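Dual function macrocyclase-peptidase POPB (PDB 5N4B) cleaves peptide bonds after proline and macrocyclises the trimmed precursor peptide in the biosynthesis of the amanitin toxins. Local coordinates at residues A[38-52]-A[668-680]. The protein carries 1 engineered substitution. Residues are numbered along the deposited sequence; the frame is centred on the assembly and turned at random. Where two conformers were deposited one is given.
Sequences YQWLEESTDEVDKWT and MHSFKFIATLQHN
Ala675 sets its methyl squarely over one face of the Tyr38 ring, CB lying 3.7 Å from the ring centroid and 6° off the normal, a CH-pi contact. Thr676 OG1 and His679 CB border the same ring at its edge, and Tyr38 OH, beside His679 CB, is hydrogen-bonded to Arg17. Trp51 directs the edge of its six-membered ring at the face of Phe671 in an offset edge-to-face pair, planes 66° apart and CZ3 3.7 Å from Phe671 CG. With CG of Trp51 anti to the backbone N (chi1 -179°), the indole reaches across to helix 668-680, where its CH2 meets Ile674 CG2 at 3.7 Å. Leu41 lies between the Tyr38 and Trp51 rings, CD2 over one face of the indole, CD1 against Ala675 CB and CB against Phe671 CB.

Polar groups frame this apolar centre. The extended chain of Lys672 carries NZ to the anti lone pair of Glu42 OE2 at 2.8 Å, in a salt-bridge network joined by Asp36, Asp607 and Lys610. Gln39 NE2 holds the other oxygen, OE1. One water links Trp51 NE1 to Gln678 OE1. Behind the interface, Val658, Ile690 and Ile692 of the central sheet back Phe671. The N-terminal segment is thus fastened to a helix of the alpha/beta-hydrolase domain by apolar packing and a salt-bridge network, whose alternating charges probably keep Lys672 and Glu42 ionised.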
loop_
_atom_site.group_PDB
_atom_site.type_symbol
_atom_site.label_atom_id
_atom_site.label_comp_id
_atom_site.label_asym_id
_atom_site.label_seq_id
_atom_site.Cartn_x
_atom_site.Cartn_y
_atom_site.Cartn_z
ATOM N N TYR A 38 30.266 1.533 -6.094
ATOM C CA TYR A 38 29.189 2.382 -6.588
ATOM C C TYR A 38 28.575 3.235 -5.474
ATOM O O TYR A 38 27.435 3.715 -5.603
ATOM C CB TYR A 38 28.128 1.547 -7.346
ATOM C CG TYR A 38 28.789 0.734 -8.458
ATOM C CD1 TYR A 38 29.508 1.348 -9.483
ATOM C CD2 TYR A 38 28.720 -0.664 -8.454
ATOM C CE1 TYR A 38 30.126 0.604 -10.450
ATOM C CE2 TYR A 38 29.338 -1.396 -9.417
ATOM C CZ TYR A 38 30.035 -0.788 -10.412
ATOM O OH TYR A 38 30.689 -1.568 -11.368
ATOM N N GLN A 39 29.324 3.468 -4.399
ATOM C CA GLN A 39 28.842 4.356 -3.339
ATOM C C GLN A 39 28.433 5.701 -3.899
ATOM O O GLN A 39 27.487 6.322 -3.401
ATOM C CB GLN A 39 29.911 4.508 -2.242
ATOM C CG GLN A 39 29.460 5.424 -1.081
ATOM C CD GLN A 39 29.545 6.901 -1.436
ATOM O OE1 GLN A 39 30.460 7.326 -2.147
ATOM N NE2 GLN A 39 28.569 7.699 -0.972
ATOM N N TRP A 40 29.118 6.160 -4.947
ATOM C CA TRP A 40 28.862 7.470 -5.533
ATOM C C TRP A 40 27.479 7.570 -6.170
ATOM O O TRP A 40 26.967 8.673 -6.335
ATOM C CB TRP A 40 29.971 7.852 -6.509
ATOM C CG TRP A 40 30.120 6.939 -7.667
ATOM C CD1 TRP A 40 30.864 5.808 -7.721
ATOM C CD2 TRP A 40 29.489 7.091 -8.927
ATOM N NE1 TRP A 40 30.724 5.233 -8.978
ATOM C CE2 TRP A 40 29.895 6.011 -9.734
ATOM C CE3 TRP A 40 28.631 8.052 -9.473
ATOM C CZ2 TRP A 40 29.482 5.866 -11.053
ATOM C CZ3 TRP A 40 28.215 7.900 -10.779
ATOM C CH2 TRP A 40 28.632 6.814 -11.556
ATOM N N LEU A 41 26.833 6.452 -6.480
ATOM C CA LEU A 41 25.468 6.465 -7.000
ATOM C C LEU A 41 24.450 6.753 -5.928
ATOM O O LEU A 41 23.261 6.853 -6.244
ATOM C CB LEU A 41 25.162 5.141 -7.727
ATOM C CG LEU A 41 25.808 5.062 -9.107
ATOM C CD1 LEU A 41 25.712 3.645 -9.708
ATOM C CD2 LEU A 41 25.137 6.052 -10.081
ATOM N N GLU A 42 24.868 6.889 -4.671
ATOM C CA GLU A 42 23.979 7.364 -3.615
ATOM C C GLU A 42 23.708 8.858 -3.726
ATOM O O GLU A 42 22.797 9.355 -3.042
ATOM C CB GLU A 42 24.565 7.117 -2.230
ATOM C CG GLU A 42 24.728 5.665 -1.873
ATOM C CD GLU A 42 25.623 5.419 -0.676
ATOM O OE1 GLU A 42 26.041 6.365 0.051
ATOM O OE2 GLU A 42 25.913 4.238 -0.413
ATOM N N GLU A 43 24.479 9.565 -4.546
ATOM C CA GLU A 43 24.536 11.011 -4.500
ATOM C C GLU A 43 23.788 11.628 -5.663
ATOM O O GLU A 43 23.370 10.952 -6.610
ATOM C CB GLU A 43 25.985 11.477 -4.553
ATOM C CG GLU A 43 26.923 10.842 -3.550
ATOM C CD GLU A 43 26.752 11.311 -2.100
ATOM O OE1 GLU A 43 25.836 12.124 -1.817
ATOM O OE2 GLU A 43 27.550 10.826 -1.261
ATOM N N SER A 44 23.661 12.946 -5.613
ATOM C CA SER A 44 23.039 13.679 -6.695
ATOM C C SER A 44 24.087 14.641 -7.230
ATOM O O SER A 44 24.513 15.570 -6.521
ATOM C CB SER A 44 21.793 14.414 -6.212
ATOM O OG SER A 44 21.296 15.233 -7.247
ATOM N N THR A 45 24.579 14.353 -8.430
ATOM C CA THR A 45 25.700 15.079 -9.017
ATOM C C THR A 45 25.570 15.069 -10.536
ATOM O O THR A 45 24.787 14.315 -11.132
ATOM C CB THR A 45 27.063 14.456 -8.693
ATOM O OG1 THR A 45 27.163 13.216 -9.404
ATOM C CG2 THR A 45 27.275 14.228 -7.220
ATOM N N ASP A 46 26.405 15.863 -11.195
ATOM C CA ASP A 46 26.348 15.860 -12.644
ATOM C C ASP A 46 26.780 14.494 -13.199
ATOM O O ASP A 46 26.213 14.035 -14.201
ATOM C CB ASP A 46 27.170 17.031 -13.213
ATOM C CG ASP A 46 26.520 18.412 -12.961
ATOM O OD1 ASP A 46 25.311 18.490 -12.656
ATOM O OD2 ASP A 46 27.210 19.445 -13.115
ATOM N N GLU A 47 27.744 13.811 -12.549
ATOM C CA GLU A 47 28.168 12.487 -12.993
ATOM C C GLU A 47 27.025 11.481 -12.853
ATOM O O GLU A 47 26.841 10.608 -13.716
ATOM C CB GLU A 47 29.385 12.008 -12.183
ATOM C CG GLU A 47 29.992 10.681 -12.612
ATOM C CD GLU A 47 31.048 10.130 -11.629
ATOM O OE1 GLU A 47 31.070 10.547 -10.432
ATOM O OE2 GLU A 47 31.812 9.219 -12.033
ATOM N N VAL A 48 26.257 11.560 -11.773
ATOM C CA VAL A 48 25.108 10.663 -11.631
ATOM C C VAL A 48 24.051 10.967 -12.691
ATOM O O VAL A 48 23.475 10.048 -13.283
ATOM C CB VAL A 48 24.543 10.717 -10.209
ATOM C CG1 VAL A 48 23.248 9.898 -10.130
ATOM C CG2 VAL A 48 25.560 10.220 -9.196
ATOM N N ASP A 49 23.813 12.250 -12.986
ATOM C CA ASP A 49 22.853 12.617 -14.024
ATOM C C ASP A 49 23.268 12.071 -15.386
ATOM O O ASP A 49 22.419 11.614 -16.164
ATOM C CB ASP A 49 22.736 14.130 -14.119
ATOM C CG ASP A 49 22.051 14.764 -12.927
ATOM O OD1 ASP A 49 21.368 14.088 -12.133
ATOM O OD2 ASP A 49 22.181 16.002 -12.813
ATOM N N LYS A 50 24.557 12.119 -15.707
ATOM C CA LYS A 50 25.020 11.564 -16.977
ATOM C C LYS A 50 24.765 10.064 -17.021
ATOM O O LYS A 50 24.349 9.516 -18.050
ATOM C CB LYS A 50 26.494 11.864 -17.239
ATOM C CG LYS A 50 26.762 13.316 -17.641
ATOM C CD LYS A 50 28.268 13.606 -17.802
ATOM C CE LYS A 50 28.525 15.107 -18.013
ATOM N NZ LYS A 50 29.988 15.426 -18.133
ATOM N N TRP A 51 24.994 9.396 -15.909
ATOM C CA TRP A 51 24.799 7.955 -15.844
ATOM C C TRP A 51 23.326 7.591 -15.935
ATOM O O TRP A 51 22.952 6.686 -16.692
ATOM C CB TRP A 51 25.422 7.400 -14.579
ATOM C CG TRP A 51 25.308 5.893 -14.379
ATOM C CD1 TRP A 51 26.183 4.932 -14.812
ATOM C CD2 TRP A 51 24.259 5.198 -13.708
ATOM N NE1 TRP A 51 25.723 3.680 -14.455
ATOM C CE2 TRP A 51 24.541 3.820 -13.772
ATOM C CE3 TRP A 51 23.103 5.612 -13.078
ATOM C CZ2 TRP A 51 23.701 2.863 -13.208
ATOM C CZ3 TRP A 51 22.267 4.659 -12.533
ATOM C CH2 TRP A 51 22.581 3.303 -12.595
ATOM N N THR A 52 22.463 8.284 -15.195
ATOM C CA THR A 52 21.050 7.945 -15.267
ATOM C C THR A 52 20.482 8.232 -16.648
ATOM O O THR A 52 19.623 7.480 -17.128
ATOM C CB THR A 52 20.218 8.664 -14.193
ATOM O OG1 THR A 52 20.347 10.082 -14.335
ATOM C CG2 THR A 52 20.651 8.273 -12.803
ATOM N N MET A 668 19.075 4.746 -5.108
ATOM C CA MET A 668 20.434 4.207 -5.094
ATOM C C MET A 668 20.448 2.700 -4.959
ATOM O O MET A 668 21.357 2.071 -5.464
ATOM C CB MET A 668 21.256 4.857 -3.980
ATOM C CG MET A 668 20.935 4.417 -2.590
ATOM S SD MET A 668 21.895 2.964 -2.104
ATOM C CE MET A 668 21.146 2.528 -0.544
ATOM N N HIS A 669 19.433 2.103 -4.331
ATOM C CA HIS A 669 19.367 0.658 -4.205
ATOM C C HIS A 669 19.411 0.016 -5.593
ATOM O O HIS A 669 20.251 -0.840 -5.887
ATOM C CB HIS A 669 18.061 0.293 -3.503
ATOM C CG HIS A 669 18.090 0.471 -2.034
ATOM N ND1 HIS A 669 18.750 -0.397 -1.181
ATOM C CD2 HIS A 669 17.530 1.424 -1.253
ATOM C CE1 HIS A 669 18.592 0.018 0.057
ATOM N NE2 HIS A 669 17.857 1.122 0.046
ATOM N N SER A 670 18.447 0.378 -6.435
ATOM C CA SER A 670 18.400 -0.107 -7.796
ATOM C C SER A 670 19.619 0.320 -8.612
ATOM O O SER A 670 20.096 -0.437 -9.463
ATOM C CB SER A 670 17.178 0.440 -8.501
ATOM O OG SER A 670 16.011 -0.195 -8.033
ATOM N N PHE A 671 20.107 1.551 -8.418
ATOM C CA PHE A 671 21.288 1.998 -9.175
ATOM C C PHE A 671 22.505 1.107 -8.884
ATOM O O PHE A 671 23.219 0.682 -9.811
ATOM C CB PHE A 671 21.640 3.451 -8.855
ATOM C CG PHE A 671 20.643 4.464 -9.251
ATOM C CD1 PHE A 671 19.557 4.167 -10.069
ATOM C CD2 PHE A 671 20.787 5.780 -8.778
ATOM C CE1 PHE A 671 18.643 5.182 -10.407
ATOM C CE2 PHE A 671 19.890 6.756 -9.116
ATOM C CZ PHE A 671 18.813 6.451 -9.927
ATOM N N LYS A 672 22.757 0.823 -7.612
ATOM C CA LYS A 672 23.875 -0.044 -7.290
ATOM C C LYS A 672 23.655 -1.433 -7.856
ATOM O O LYS A 672 24.586 -2.066 -8.356
ATOM C CB LYS A 672 24.094 -0.123 -5.790
ATOM C CG LYS A 672 24.644 1.136 -5.158
ATOM C CD LYS A 672 25.016 0.841 -3.698
ATOM C CE LYS A 672 25.400 2.083 -3.019
ATOM N NZ LYS A 672 25.686 1.762 -1.625
ATOM N N PHE A 673 22.432 -1.944 -7.759
ATOM C CA PHE A 673 22.184 -3.295 -8.238
ATOM C C PHE A 673 22.440 -3.398 -9.737
ATOM O O PHE A 673 23.136 -4.315 -10.189
ATOM C CB PHE A 673 20.801 -3.796 -7.830
ATOM C CG PHE A 673 20.563 -5.233 -8.161
ATOM C CD1 PHE A 673 21.254 -6.211 -7.467
ATOM C CD2 PHE A 673 19.714 -5.588 -9.173
ATOM C CE1 PHE A 673 21.046 -7.550 -7.736
ATOM C CE2 PHE A 673 19.495 -6.940 -9.459
ATOM C CZ PHE A 673 20.194 -7.908 -8.740
ATOM N N ILE A 674 21.899 -2.471 -10.531
ATOM C CA ILE A 674 22.056 -2.557 -11.986
ATOM C C ILE A 674 23.518 -2.327 -12.379
ATOM O O ILE A 674 24.047 -2.986 -13.283
ATOM C CB ILE A 674 21.076 -1.656 -12.751
ATOM C CG1 ILE A 674 20.979 -2.029 -14.245
ATOM C CG2 ILE A 674 21.476 -0.218 -12.607
ATOM C CD1 ILE A 674 20.433 -3.406 -14.502
ATOM N N ALA A 675 24.209 -1.418 -11.695
ATOM C CA ALA A 675 25.624 -1.218 -12.011
ATOM C C ALA A 675 26.435 -2.473 -11.717
ATOM O O ALA A 675 27.366 -2.818 -12.461
ATOM C CB ALA A 675 26.141 -0.022 -11.209
ATOM N N THR A 676 26.088 -3.166 -10.634
ATOM C CA THR A 676 26.773 -4.395 -10.259
ATOM C C THR A 676 26.469 -5.521 -11.245
ATOM O O THR A 676 27.363 -6.282 -11.631
ATOM C CB THR A 676 26.385 -4.752 -8.813
ATOM O OG1 THR A 676 26.768 -3.677 -7.948
ATOM C CG2 THR A 676 27.082 -5.971 -8.334
ATOM N N LEU A 677 25.216 -5.649 -11.682
ATOM C CA LEU A 677 24.903 -6.628 -12.706
ATOM C C LEU A 677 25.691 -6.354 -13.967
ATOM O O LEU A 677 26.267 -7.271 -14.564
ATOM C CB LEU A 677 23.421 -6.597 -13.040
ATOM C CG LEU A 677 22.408 -7.213 -12.096
ATOM C CD1 LEU A 677 21.005 -7.028 -12.642
ATOM C CD2 LEU A 677 22.726 -8.686 -11.885
ATOM N N GLN A 678 25.664 -5.108 -14.435
ATOM C CA GLN A 678 26.333 -4.766 -15.692
ATOM C C GLN A 678 27.825 -4.913 -15.612
ATOM O O GLN A 678 28.442 -5.215 -16.633
ATOM C CB GLN A 678 25.924 -3.359 -16.160
ATOM C CG GLN A 678 24.448 -3.230 -16.524
ATOM C CD GLN A 678 24.028 -1.790 -16.873
ATOM O OE1 GLN A 678 24.821 -0.838 -16.759
ATOM N NE2 GLN A 678 22.772 -1.617 -17.301
ATOM N N HIS A 679 28.410 -4.785 -14.424
ATOM C CA HIS A 679 29.843 -5.015 -14.253
ATOM C C HIS A 679 30.180 -6.503 -14.247
ATOM O O HIS A 679 31.228 -6.919 -14.748
ATOM C CB HIS A 679 30.275 -4.413 -12.933
ATOM C CG HIS A 679 31.656 -4.796 -12.540
ATOM N ND1 HIS A 679 32.764 -4.262 -13.142
ATOM C CD2 HIS A 679 32.105 -5.628 -11.574
ATOM C CE1 HIS A 679 33.844 -4.774 -12.586
ATOM N NE2 HIS A 679 33.473 -5.596 -11.625
ATOM N N ASN A 680 29.352 -7.317 -13.608
ATOM C CA ASN A 680 29.670 -8.715 -13.407
ATOM C C ASN A 680 29.378 -9.565 -14.631
ATOM O O ASN A 680 30.165 -10.491 -14.922
ATOM C CB ASN A 680 28.924 -9.256 -12.201
ATOM C CG ASN A 680 29.658 -8.991 -10.940
ATOM O OD1 ASN A 680 30.610 -9.706 -10.591
ATOM N ND2 ASN A 680 29.273 -7.938 -10.254
HETATM O O HOH W 1 26.100 0.609 -14.810
#